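PDB 5N4B: dual function macrocyclase-peptidase POPB from Galerina marginata, which cleaves peptide bonds after proline and joins peptide ends into macrocycles, two steps in the biosynthesis of the amanitin toxins. Local coordinates for residues 14-19 and 45-50; 475-480 and 504-509; 492-497 and 555-560. The protein carries 1 engineered substitution. All coordinates share one frame; numbering follows the deposited sequence. Where two conformers were deposited one is given.

Contact 1. Residues 14-19 and 45-50; sequences STRRSD and TDEVDK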
loop_
_atom_site.group_PDB
_atom_site.type_symbol
_atom_site.label_atom_id
_atom_site.label_comp_id
_atom_site.label_asym_id
_atom_site.label_seq_id
_atom_site.Cartn_x
_atom_site.Cartn_y
_atom_site.Cartn_z
ATOM N N SER A 14 4.239 21.731 -27.722
ATOM C CA SER A 14 3.449 21.352 -28.887
ATOM C C SER A 14 3.063 19.883 -28.783
ATOM O O SER A 14 3.914 19.017 -28.604
ATOM C CB SER A 14 4.319 21.582 -30.127
ATOM O OG SER A 14 3.679 21.103 -31.299
ATOM N N THR A 15 1.769 19.613 -28.845
ATOM C CA THR A 15 1.234 18.273 -28.588
ATOM C C THR A 15 0.229 17.940 -29.673
ATOM O O THR A 15 -0.870 18.502 -29.701
ATOM C CB THR A 15 0.595 18.188 -27.216
ATOM O OG1 THR A 15 1.557 18.623 -26.267
ATOM C CG2 THR A 15 0.190 16.758 -26.860
ATOM N N ARG A 16 0.614 17.030 -30.561
ATOM C CA ARG A 16 -0.231 16.653 -31.679
ATOM C C ARG A 16 -1.566 16.136 -31.187
ATOM O O ARG A 16 -1.647 15.467 -30.161
ATOM C CB ARG A 16 0.477 15.529 -32.467
ATOM C CG ARG A 16 -0.307 15.021 -33.658
ATOM C CD ARG A 16 0.617 14.198 -34.557
ATOM N NE ARG A 16 1.070 12.970 -33.914
ATOM C CZ ARG A 16 0.420 11.811 -33.980
ATOM N NH1 ARG A 16 -0.715 11.698 -34.671
ATOM N NH2 ARG A 16 0.899 10.758 -33.364
ATOM N N ARG A 17 -2.635 16.454 -31.923
ATOM C CA ARG A 17 -3.974 15.928 -31.686
ATOM C C ARG A 17 -4.335 15.046 -32.850
ATOM O O ARG A 17 -4.468 15.528 -33.989
ATOM C CB ARG A 17 -5.011 17.029 -31.535
ATOM C CG ARG A 17 -4.806 17.839 -30.256
ATOM C CD ARG A 17 -5.706 19.081 -30.173
ATOM N NE ARG A 17 -7.117 18.741 -30.235
ATOM C CZ ARG A 17 -7.850 18.274 -29.231
ATOM N NH1 ARG A 17 -7.313 18.055 -28.040
ATOM N NH2 ARG A 17 -9.150 18.035 -29.382
ATOM N N SER A 18 -4.470 13.760 -32.595
ATOM C CA SER A 18 -4.844 12.845 -33.651
ATOM C C SER A 18 -6.338 12.905 -33.911
ATOM O O SER A 18 -7.110 13.549 -33.193
ATOM C CB SER A 18 -4.413 11.439 -33.307
ATOM O OG SER A 18 -5.363 10.860 -32.422
ATOM N N ASP A 19 -6.747 12.236 -34.989
ATOM C CA ASP A 19 -8.159 12.146 -35.325
ATOM C C ASP A 19 -8.826 10.872 -34.778
ATOM O O ASP A 19 -9.951 10.553 -35.174
ATOM C CB ASP A 19 -8.347 12.271 -36.855
ATOM C CG ASP A 19 -7.903 11.038 -37.622
ATOM O OD1 ASP A 19 -7.301 10.115 -37.041
ATOM O OD2 ASP A 19 -8.156 10.987 -38.856
ATOM N N THR A 45 7.441 5.872 -28.131
ATOM C CA THR A 45 7.952 6.267 -29.439
ATOM C C THR A 45 8.877 7.469 -29.280
ATOM O O THR A 45 8.927 8.136 -28.237
ATOM C CB THR A 45 6.851 6.693 -30.417
ATOM O OG1 THR A 45 6.317 7.943 -29.965
ATOM C CG2 THR A 45 5.749 5.675 -30.549
ATOM N N ASP A 46 9.575 7.809 -30.357
ATOM C CA ASP A 46 10.441 8.970 -30.269
ATOM C C ASP A 46 9.612 10.248 -30.067
ATOM O O ASP A 46 10.046 11.148 -29.335
ATOM C CB ASP A 46 11.368 9.038 -31.495
ATOM C CG ASP A 46 12.458 7.939 -31.497
ATOM O OD1 ASP A 46 12.737 7.330 -30.443
ATOM O OD2 ASP A 46 13.085 7.708 -32.556
ATOM N N GLU A 47 8.407 10.335 -30.667
ATOM C CA GLU A 47 7.548 11.499 -30.480
ATOM C C GLU A 47 7.098 11.607 -29.022
ATOM O O GLU A 47 7.019 12.713 -28.465
ATOM C CB GLU A 47 6.317 11.416 -31.398
ATOM C CG GLU A 47 5.385 12.619 -31.376
ATOM C CD GLU A 47 4.053 12.391 -32.123
ATOM O OE1 GLU A 47 3.653 11.210 -32.348
ATOM O OE2 GLU A 47 3.362 13.398 -32.419
ATOM N N VAL A 48 6.778 10.486 -28.386
ATOM C CA VAL A 48 6.410 10.533 -26.970
ATOM C C VAL A 48 7.606 10.953 -26.115
ATOM O O VAL A 48 7.463 11.759 -25.190
ATOM C CB VAL A 48 5.804 9.203 -26.515
ATOM C CG1 VAL A 48 5.579 9.222 -24.997
ATOM C CG2 VAL A 48 4.507 8.913 -27.250
ATOM N N ASP A 49 8.807 10.458 -26.436
ATOM C CA ASP A 49 10.003 10.851 -25.696
ATOM C C ASP A 49 10.260 12.351 -25.807
ATOM O O ASP A 49 10.658 12.994 -24.827
ATOM C CB ASP A 49 11.217 10.108 -26.229
ATOM C CG ASP A 49 11.215 8.628 -25.906
ATOM O OD1 ASP A 49 10.475 8.156 -25.021
ATOM O OD2 ASP A 49 12.021 7.924 -26.550
ATOM N N LYS A 50 10.057 12.929 -26.988
ATOM C CA LYS A 50 10.238 14.371 -27.141
ATOM C C LYS A 50 9.237 15.122 -26.274
ATOM O O LYS A 50 9.572 16.131 -25.640
ATOM C CB LYS A 50 10.126 14.818 -28.597
ATOM C CG LYS A 50 11.348 14.457 -29.444
ATOM C CD LYS A 50 11.159 14.837 -30.927
ATOM C CE LYS A 50 12.309 14.293 -31.790
ATOM N NZ LYS A 50 12.131 14.612 -33.247
HETATM O O HOH W 1 3.400 15.911 -30.717
#
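R16 and E47 reach each other because both side chains leave the backbone with CG anti to N (chi1 179° in R16, -176° in E47). The glutamate then runs straight out from the first turn of its helix, while the arginine bends at chi3, a turn that presents one side of its guanidinium group to the carboxylate. The result is a side-on, two-pronged salt bridge. R16 NE donates to E47 OE2 at 2.8 Å, and R16 NH2 donates to E47 OE1 at 3.0 Å. Each oxygen receives its N-H on the syn lone pair, both bonds are close to straight, and the two flat groups lie only 17° from coplanar. Paired bonds of this kind fix the rotation of both groups, which a single-point ionic contact would not do.

The bridge ties the N-terminal segment ahead of strand 21-26 to the start of helix 46-64, on the surface of the protein and far from the catalytic residues. T45 is the N-cap of that helix: its OG1 accepts from V48 N at 3.0 Å. E47 thus sits in the first turn, where a negative charge is probably steadied by the helix dipole as well as by the arginine.

A water adds a second link, accepting from R16 N at 3.0 Å and donating to E47 OE2, also at 3.0 Å. E47 OE2 therefore takes bonds from both the side chain and, through water, the backbone of R16. W40 completes the setting: it makes a cation-pi contact with R16, its NE1 hydrogen-bonds to R16 O, and E47 packs against it.

Contact 2. Residues 475-480 and 504-509; sequences PMFIVR and ADPFFS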
loop_
_atom_site.group_PDB
_atom_site.type_symbol
_atom_site.label_atom_id
_atom_site.label_comp_id
_atom_site.label_asym_id
_atom_site.label_seq_id
_atom_site.Cartn_x
_atom_site.Cartn_y
_atom_site.Cartn_z
ATOM N N PRO A 475 -15.750 11.395 9.246
ATOM C CA PRO A 475 -14.679 11.892 10.124
ATOM C C PRO A 475 -13.439 12.253 9.331
ATOM O O PRO A 475 -13.199 11.747 8.233
ATOM C CB PRO A 475 -14.366 10.684 11.021
ATOM C CG PRO A 475 -14.617 9.544 10.090
ATOM C CD PRO A 475 -15.731 9.911 9.145
ATOM N N MET A 476 -12.661 13.147 9.915
ATOM C CA MET A 476 -11.446 13.645 9.283
ATOM C C MET A 476 -10.408 13.901 10.368
ATOM O O MET A 476 -10.671 14.626 11.336
ATOM C CB MET A 476 -11.717 14.944 8.549
ATOM C CG MET A 476 -10.480 15.597 7.942
ATOM S SD MET A 476 -10.830 16.797 6.616
ATOM C CE MET A 476 -12.056 17.859 7.362
ATOM N N PHE A 477 -9.193 13.399 10.158
ATOM C CA PHE A 477 -8.078 13.747 11.038
ATOM C C PHE A 477 -7.492 15.089 10.631
ATOM O O PHE A 477 -7.358 15.385 9.440
ATOM C CB PHE A 477 -6.974 12.711 10.933
ATOM C CG PHE A 477 -7.350 11.346 11.414
ATOM C CD1 PHE A 477 -7.654 11.120 12.748
ATOM C CD2 PHE A 477 -7.370 10.280 10.542
ATOM C CE1 PHE A 477 -7.965 9.827 13.188
ATOM C CE2 PHE A 477 -7.662 8.962 11.016
ATOM C CZ PHE A 477 -7.953 8.775 12.313
ATOM N N ILE A 478 -7.189 15.921 11.633
ATOM C CA ILE A 478 -6.512 17.198 11.420
ATOM C C ILE A 478 -5.257 17.184 12.274
ATOM O O ILE A 478 -5.339 16.998 13.497
ATOM C CB ILE A 478 -7.412 18.399 11.759
ATOM C CG1 ILE A 478 -8.612 18.397 10.791
ATOM C CG2 ILE A 478 -6.639 19.663 11.604
ATOM C CD1 ILE A 478 -9.607 19.596 10.948
ATOM N N VAL A 479 -4.106 17.402 11.646
ATOM C CA VAL A 479 -2.815 17.422 12.321
ATOM C C VAL A 479 -2.238 18.824 12.232
ATOM O O VAL A 479 -2.260 19.445 11.157
ATOM C CB VAL A 479 -1.825 16.404 11.721
ATOM C CG1 VAL A 479 -0.558 16.351 12.551
ATOM C CG2 VAL A 479 -2.481 15.035 11.629
ATOM N N ARG A 480 -1.666 19.304 13.351
ATOM C CA ARG A 480 -1.043 20.632 13.370
ATOM C C ARG A 480 0.143 20.646 14.325
ATOM O O ARG A 480 0.217 19.865 15.275
ATOM C CB ARG A 480 -2.044 21.713 13.771
ATOM C CG ARG A 480 -2.600 21.557 15.189
ATOM C CD ARG A 480 -3.290 22.778 15.700
ATOM N NE ARG A 480 -4.069 22.449 16.875
ATOM C CZ ARG A 480 -4.885 23.324 17.446
ATOM N NH1 ARG A 480 -4.953 24.570 16.993
ATOM N NH2 ARG A 480 -5.615 22.959 18.479
ATOM N N ALA A 504 -7.772 5.006 5.290
ATOM C CA ALA A 504 -6.821 6.123 5.347
ATOM C C ALA A 504 -6.409 6.305 6.799
ATOM O O ALA A 504 -6.860 7.192 7.515
ATOM C CB ALA A 504 -7.421 7.389 4.746
ATOM N N ASP A 505 -5.546 5.379 7.249
ATOM C CA ASP A 505 -5.155 5.229 8.654
ATOM C C ASP A 505 -4.104 6.259 9.085
ATOM O O ASP A 505 -3.282 6.702 8.272
ATOM C CB ASP A 505 -4.492 3.876 8.867
ATOM C CG ASP A 505 -5.430 2.721 8.874
ATOM O OD1 ASP A 505 -6.627 2.910 9.152
ATOM O OD2 ASP A 505 -4.927 1.609 8.624
ATOM N N PRO A 506 -4.032 6.582 10.371
ATOM C CA PRO A 506 -2.898 7.375 10.888
ATOM C C PRO A 506 -1.571 6.755 10.513
ATOM O O PRO A 506 -1.425 5.544 10.441
ATOM C CB PRO A 506 -3.104 7.339 12.402
ATOM C CG PRO A 506 -4.619 7.116 12.572
ATOM C CD PRO A 506 -4.993 6.215 11.416
ATOM N N PHE A 507 -0.583 7.615 10.295
ATOM C CA PHE A 507 0.768 7.211 9.933
ATOM C C PHE A 507 1.703 8.330 10.344
ATOM O O PHE A 507 1.293 9.489 10.488
ATOM C CB PHE A 507 0.874 6.887 8.445
ATOM C CG PHE A 507 0.688 8.061 7.544
ATOM C CD1 PHE A 507 -0.538 8.472 7.176
ATOM C CD2 PHE A 507 1.787 8.722 7.021
ATOM C CE1 PHE A 507 -0.704 9.567 6.323
ATOM C CE2 PHE A 507 1.622 9.806 6.143
ATOM C CZ PHE A 507 0.377 10.215 5.822
ATOM N N PHE A 508 2.977 7.986 10.501
ATOM C CA PHE A 508 4.012 8.960 10.868
ATOM C C PHE A 508 4.815 9.366 9.632
ATOM O O PHE A 508 5.380 8.505 8.942
ATOM C CB PHE A 508 4.977 8.407 11.907
ATOM C CG PHE A 508 5.909 9.432 12.425
ATOM C CD1 PHE A 508 5.488 10.363 13.349
ATOM C CD2 PHE A 508 7.236 9.460 12.002
ATOM C CE1 PHE A 508 6.364 11.338 13.814
ATOM C CE2 PHE A 508 8.089 10.440 12.455
ATOM C CZ PHE A 508 7.668 11.349 13.340
ATOM N N SER A 509 4.881 10.666 9.367
ATOM C CA SER A 509 5.704 11.201 8.295
ATOM C C SER A 509 6.512 12.377 8.817
ATOM O O SER A 509 5.934 13.449 9.070
ATOM C CB SER A 509 4.824 11.684 7.161
ATOM O OG SER A 509 5.656 12.402 6.213
#
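The F477 ring brings its outer corner, CZ and CE2, against the pyrrolidine ring of P506, meeting the CG and CD carbons. F477 CZ comes nearest, 3.7 Å from P506 CG. Beside it, F477 CE2 lies 3.9 Å from P506 CD. The two side chains cross at about a right angle, and the proline comes in obliquely to the aromatic plane. F477 CB leaves the strand toward the loop, and chi1 of -65° places CG beside the backbone N and anti to the carbonyl carbon. Near the plane of the phenyl group, at its edge, the carbonyl A504 O lies 4.0 Å from F477 CE2, a loose approach rather than a bond.

Beyond the two segments, F424 of the beta-propeller meets the F477 ring edge-to-face, and the backbone of F477 pairs with V525 in the neighbouring strand. The loop faces the bound peptide as well: D505 O accepts a hydrogen bond from one of its aromatic side chains, and A504 packs on an aromatic side chain. The contact thus joins a strand of the alpha/beta-hydrolase sheet to the loop leading into helix 510-519, where the hydrolase domain of a prolyl oligopeptidase meets its propeller and its substrate.

Contact 3. Residues 492-497 and 555-560; sequences AIQYGY and IAAAQF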
loop_
_atom_site.group_PDB
_atom_site.type_symbol
_atom_site.label_atom_id
_atom_site.label_comp_id
_atom_site.label_asym_id
_atom_site.label_seq_id
_atom_site.Cartn_x
_atom_site.Cartn_y
_atom_site.Cartn_z
ATOM N N ALA A 492 -3.667 24.228 4.264
ATOM C CA ALA A 492 -3.948 22.834 4.548
ATOM C C ALA A 492 -3.466 21.972 3.399
ATOM O O ALA A 492 -3.617 22.356 2.238
ATOM C CB ALA A 492 -5.462 22.605 4.766
ATOM N N ILE A 493 -2.845 20.844 3.718
ATOM C CA ILE A 493 -2.641 19.776 2.756
ATOM C C ILE A 493 -3.606 18.672 3.106
ATOM O O ILE A 493 -3.595 18.153 4.234
ATOM C CB ILE A 493 -1.206 19.290 2.671
ATOM C CG1 ILE A 493 -0.436 20.316 1.826
ATOM C CG2 ILE A 493 -1.171 17.947 2.018
ATOM C CD1 ILE A 493 -0.225 21.624 2.380
ATOM N N GLN A 494 -4.466 18.347 2.151
ATOM C CA GLN A 494 -5.535 17.373 2.318
ATOM C C GLN A 494 -5.209 16.158 1.465
ATOM O O GLN A 494 -5.050 16.270 0.239
ATOM C CB GLN A 494 -6.880 17.983 1.930
ATOM C CG GLN A 494 -8.052 17.072 2.052
ATOM C CD GLN A 494 -9.336 17.722 1.686
ATOM O OE1 GLN A 494 -9.671 18.759 2.249
ATOM N NE2 GLN A 494 -10.058 17.172 0.720
ATOM N N TYR A 495 -5.113 15.010 2.114
ATOM C CA TYR A 495 -4.624 13.791 1.493
ATOM C C TYR A 495 -5.736 12.777 1.428
ATOM O O TYR A 495 -6.527 12.662 2.364
ATOM C CB TYR A 495 -3.483 13.217 2.352
ATOM C CG TYR A 495 -2.807 12.009 1.781
ATOM C CD1 TYR A 495 -2.102 12.091 0.594
ATOM C CD2 TYR A 495 -2.879 10.798 2.407
ATOM C CE1 TYR A 495 -1.492 10.969 0.023
ATOM C CE2 TYR A 495 -2.269 9.669 1.855
ATOM C CZ TYR A 495 -1.579 9.767 0.660
ATOM O OH TYR A 495 -0.960 8.655 0.100
ATOM N N GLY A 496 -5.798 12.020 0.351
ATOM C CA GLY A 496 -6.793 10.974 0.246
ATOM C C GLY A 496 -6.382 9.852 -0.685
ATOM O O GLY A 496 -5.471 9.980 -1.505
ATOM N N TYR A 497 -7.115 8.750 -0.547
ATOM C CA TYR A 497 -6.989 7.602 -1.439
ATOM C C TYR A 497 -8.370 7.309 -2.005
ATOM O O TYR A 497 -8.612 7.601 -3.180
ATOM C CB TYR A 497 -6.367 6.398 -0.723
ATOM C CG TYR A 497 -6.137 5.231 -1.623
ATOM C CD1 TYR A 497 -5.085 5.234 -2.555
ATOM C CD2 TYR A 497 -6.944 4.095 -1.561
ATOM C CE1 TYR A 497 -4.865 4.131 -3.368
ATOM C CE2 TYR A 497 -6.721 3.019 -2.368
ATOM C CZ TYR A 497 -5.684 3.034 -3.274
ATOM O OH TYR A 497 -5.435 1.928 -4.076
ATOM N N ILE A 555 -14.397 16.715 -1.752
ATOM C CA ILE A 555 -14.654 18.128 -1.973
ATOM C C ILE A 555 -15.321 18.785 -0.756
ATOM O O ILE A 555 -14.937 19.879 -0.318
ATOM C CB ILE A 555 -15.471 18.299 -3.263
ATOM C CG1 ILE A 555 -14.621 17.919 -4.468
ATOM C CG2 ILE A 555 -15.989 19.735 -3.343
ATOM C CD1 ILE A 555 -15.451 17.676 -5.727
ATOM N N ALA A 556 -16.294 18.094 -0.152
ATOM C CA ALA A 556 -16.921 18.627 1.056
ATOM C C ALA A 556 -15.921 18.817 2.199
ATOM O O ALA A 556 -16.045 19.756 3.016
ATOM C CB ALA A 556 -18.102 17.758 1.473
ATOM N N ALA A 557 -14.924 17.939 2.309
ATOM C CA ALA A 557 -13.924 18.104 3.352
ATOM C C ALA A 557 -13.172 19.419 3.168
ATOM O O ALA A 557 -12.940 20.156 4.129
ATOM C CB ALA A 557 -12.968 16.915 3.326
ATOM N N ALA A 558 -12.786 19.725 1.938
ATOM C CA ALA A 558 -12.032 20.951 1.668
ATOM C C ALA A 558 -12.892 22.175 1.916
ATOM O O ALA A 558 -12.407 23.172 2.461
ATOM C CB ALA A 558 -11.513 20.923 0.227
ATOM N N GLN A 559 -14.173 22.091 1.564
ATOM C CA GLN A 559 -15.081 23.200 1.809
ATOM C C GLN A 559 -15.255 23.420 3.307
ATOM O O GLN A 559 -15.286 24.560 3.773
ATOM C CB GLN A 559 -16.427 22.911 1.115
ATOM C CG GLN A 559 -16.284 22.904 -0.401
ATOM C CD GLN A 559 -17.521 22.464 -1.124
ATOM O OE1 GLN A 559 -18.211 21.517 -0.731
ATOM N NE2 GLN A 559 -17.794 23.129 -2.228
ATOM N N PHE A 560 -15.345 22.330 4.074
ATOM C CA PHE A 560 -15.493 22.394 5.523
ATOM C C PHE A 560 -14.280 23.013 6.196
ATOM O O PHE A 560 -14.414 23.808 7.130
ATOM C CB PHE A 560 -15.721 20.964 6.038
ATOM C CG PHE A 560 -15.656 20.800 7.539
ATOM C CD1 PHE A 560 -16.761 20.993 8.313
ATOM C CD2 PHE A 560 -14.492 20.449 8.158
ATOM C CE1 PHE A 560 -16.693 20.812 9.698
ATOM C CE2 PHE A 560 -14.439 20.296 9.540
ATOM C CZ PHE A 560 -15.548 20.474 10.276
#
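Q494 points from its strand toward the helix and meets it with the flat amide end, while A557 and A558 offer only methyl groups and backbone. An extended chain, with CG anti to the backbone N (chi1 180°) and chi2 179°, carries the amide right up to the helix surface. Q494 OE1 makes the nearer approach, 3.3 Å from A558 CA and 3.5 Å from A558 CB. Against the other alanine the two ends are even, Q494 OE1 and Q494 NE2 each lying 3.9 Å from A557 CB. The amide thus rests against two successive alanines, whose small side chains are consistent with the 7.4 Å between Q494 CA and A558 CA.

In the fold, this is a strand of the central sheet packing against helix 548-563 in an alpha/beta-hydrolase domain. Q494 also packs on V572 and I574 of the adjacent strand 572-577, and A557 lies against P526 and Y466.

Q494 OE1 is 3.3 Å from A558 N, but the angle is too poor for a hydrogen bond. The amide's firm polar tie is instead Q494 NE2 to F554 O, in the same helix and one residue before 555-560. That bond ties the buried amide to the helix, and van der Waals contact fits it against the alanines.

Contact 1 is a surface contact, joined by charge and water, whereas contacts 2 and 3 are buried. The centre of contact 1 lies about 35 Å from that of contact 3 and about 41 Å from that of contact 2. The buried pair have centres about 12 Å apart, and both draw on the same mixed sheet through strands 473-481 and 492-495. They also touch directly: M476 CE meets F560 CD2 at 3.6 Å. Chemistry differs with place even between these two, since contact 2 is apolar packing of strand on loop, while contact 3 sets a polar amide against a helix. Along the chain, contact 1 closes first, and the segments of the other two alternate.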